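Sfrice_029225 (Spodoptera frugiperda, PDB 6I50) probably acts as a trimeric cytokine of the tumour necrosis factor family that binds and activates a cell-surface receptor. Local coordinates at residues H65-Y70 with A126-A131. Numbering follows the deposited sequence.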
loop_
_atom_site.group_PDB
_atom_site.type_symbol
_atom_site.label_atom_id
_atom_site.label_comp_id
_atom_site.label_asym_id
_atom_site.label_seq_id
_atom_site.Cartn_x
_atom_site.Cartn_y
_atom_site.Cartn_z
ATOM N N HIS A 65 20.774 -6.567 6.299
ATOM C CA HIS A 65 22.011 -7.334 6.204
ATOM C C HIS A 65 22.409 -7.706 4.781
ATOM O O HIS A 65 23.509 -8.245 4.593
ATOM C CB HIS A 65 21.904 -8.618 7.038
ATOM C CG HIS A 65 21.634 -8.369 8.485
ATOM N ND1 HIS A 65 22.559 -7.795 9.326
ATOM C CD2 HIS A 65 20.531 -8.599 9.235
ATOM C CE1 HIS A 65 22.042 -7.690 10.537
ATOM N NE2 HIS A 65 20.813 -8.172 10.509
ATOM N N HIS A 66 21.558 -7.443 3.786
ATOM C CA HIS A 66 21.820 -7.849 2.412
ATOM C C HIS A 66 21.435 -6.716 1.476
ATOM O O HIS A 66 20.318 -6.194 1.552
ATOM C CB HIS A 66 21.039 -9.114 2.050
ATOM C CG HIS A 66 21.214 -10.222 3.033
ATOM N ND1 HIS A 66 20.452 -10.327 4.178
ATOM C CD2 HIS A 66 22.073 -11.267 3.050
ATOM C CE1 HIS A 66 20.832 -11.397 4.855
ATOM N NE2 HIS A 66 21.814 -11.985 4.191
ATOM N N THR A 67 22.356 -6.355 0.591
ATOM C CA THR A 67 22.110 -5.284 -0.364
ATOM C C THR A 67 21.155 -5.744 -1.460
ATOM O O THR A 67 21.269 -6.861 -1.975
ATOM C CB THR A 67 23.436 -4.835 -0.975
ATOM O OG1 THR A 67 24.300 -4.358 0.067
ATOM C CG2 THR A 67 23.215 -3.733 -2.000
ATOM N N GLY A 68 20.205 -4.887 -1.813
ATOM C CA GLY A 68 19.322 -5.196 -2.921
ATOM C C GLY A 68 18.176 -4.215 -2.995
ATOM O O GLY A 68 18.117 -3.225 -2.258
ATOM N N VAL A 69 17.268 -4.499 -3.922
ATOM C CA VAL A 69 16.027 -3.740 -4.038
ATOM C C VAL A 69 14.965 -4.472 -3.235
ATOM O O VAL A 69 14.713 -5.660 -3.468
ATOM C CB VAL A 69 15.599 -3.565 -5.502
ATOM C CG1 VAL A 69 14.241 -2.877 -5.585
ATOM C CG2 VAL A 69 16.641 -2.758 -6.251
ATOM N N TYR A 70 14.368 -3.767 -2.276
ATOM C CA TYR A 70 13.366 -4.310 -1.372
ATOM C C TYR A 70 12.036 -3.612 -1.589
ATOM O O TYR A 70 11.991 -2.403 -1.814
ATOM C CB TYR A 70 13.727 -4.084 0.102
ATOM C CG TYR A 70 14.866 -4.892 0.658
ATOM C CD1 TYR A 70 16.179 -4.635 0.282
ATOM C CD2 TYR A 70 14.633 -5.885 1.592
ATOM C CE1 TYR A 70 17.226 -5.353 0.812
ATOM C CE2 TYR A 70 15.668 -6.612 2.129
ATOM C CZ TYR A 70 16.962 -6.350 1.736
ATOM O OH TYR A 70 17.986 -7.084 2.280
ATOM N N ALA A 126 9.394 0.211 -3.795
ATOM C CA ALA A 126 10.594 -0.575 -4.076
ATOM C C ALA A 126 11.815 0.318 -3.883
ATOM O O ALA A 126 12.013 1.275 -4.637
ATOM C CB ALA A 126 10.553 -1.138 -5.494
ATOM N N LEU A 127 12.632 0.013 -2.874
ATOM C CA LEU A 127 13.719 0.881 -2.437
ATOM C C LEU A 127 15.044 0.134 -2.479
ATOM O O LEU A 127 15.109 -1.053 -2.149
ATOM C CB LEU A 127 13.469 1.383 -1.009
ATOM C CG LEU A 127 12.222 2.242 -0.787
ATOM C CD1 LEU A 127 11.972 2.410 0.710
ATOM C CD2 LEU A 127 12.362 3.591 -1.487
ATOM N N PHE A 128 16.105 0.820 -2.892
ATOM C CA PHE A 128 17.428 0.227 -2.814
ATOM C C PHE A 128 17.951 0.375 -1.394
ATOM O O PHE A 128 18.002 1.485 -0.858
ATOM C CB PHE A 128 18.394 0.881 -3.799
ATOM C CG PHE A 128 19.806 0.418 -3.624
ATOM C CD1 PHE A 128 20.228 -0.782 -4.183
ATOM C CD2 PHE A 128 20.699 1.151 -2.853
ATOM C CE1 PHE A 128 21.523 -1.229 -3.995
ATOM C CE2 PHE A 128 21.994 0.711 -2.669
ATOM C CZ PHE A 128 22.406 -0.478 -3.237
ATOM N N LEU A 129 18.347 -0.743 -0.791
ATOM C CA LEU A 129 18.902 -0.750 0.557
ATOM C C LEU A 129 20.242 -1.466 0.548
ATOM O O LEU A 129 20.423 -2.450 -0.177
ATOM C CB LEU A 129 17.959 -1.438 1.549
ATOM C CG LEU A 129 16.534 -0.874 1.612
ATOM C CD1 LEU A 129 15.661 -1.726 2.512
ATOM C CD2 LEU A 129 16.545 0.567 2.098
ATOM N N LYS A 130 21.181 -0.967 1.348
ATOM C CA LYS A 130 22.502 -1.570 1.474
ATOM C C LYS A 130 22.606 -2.386 2.756
ATOM O O LYS A 130 22.029 -2.033 3.788
ATOM C CB LYS A 130 23.603 -0.504 1.492
ATOM C CG LYS A 130 23.724 0.309 0.230
ATOM C CD LYS A 130 25.040 1.075 0.194
ATOM C CE LYS A 130 26.221 0.134 0.046
ATOM N NZ LYS A 130 27.391 0.830 -0.558
ATOM N N ALA A 131 23.374 -3.475 2.687
ATOM C CA ALA A 131 23.810 -4.144 3.903
ATOM C C ALA A 131 24.399 -3.115 4.858
ATOM O O ALA A 131 25.189 -2.254 4.455
ATOM C CB ALA A 131 24.839 -5.233 3.577
#
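Gly68 and Leu129 form a hydrogen-bonded antiparallel pair. Gly68 N to Leu129 O and Leu129 N to Gly68 O are each 2.9 Å. Tyr70 and Leu127 repeat the pattern, with Leu127 N 2.7 Å from Tyr70 O. Val69 and Phe128 form the non-hydrogen-bonded pair between them. Beyond the strands, a side chain takes over the pairing. The amide N of Ala131 donates to Thr67 OG1 at 2.9 Å and 174°, almost straight. These strands, 68-80 and 117-129, are neighbours in one sheet of the TNF jelly-roll sandwich. Val69 bonds through its backbone to strand 144-161. Apolar packing occupies both faces. On one, the side chains of Tyr70 and Leu129 cross at about a right angle, with Tyr70 CD1 3.7 Å from Leu129 CD1. Leu157 touches both residues. Tyr70 OH donates to His66 O, 2.6 Å away, which pins the ring to the preceding loop. On the Val69 and Phe128 face, Phe128 CZ reaches back to within 3.6 Å of Thr67 CG2. The Thr67 chi1 of -60° sets CG2 toward that ring and OG1 toward the Ala131 amide. A valine here would probably leave the Ala131 amide without its acceptor. Val69 and Phe128 pack on Trp45 of a neighbouring subunit.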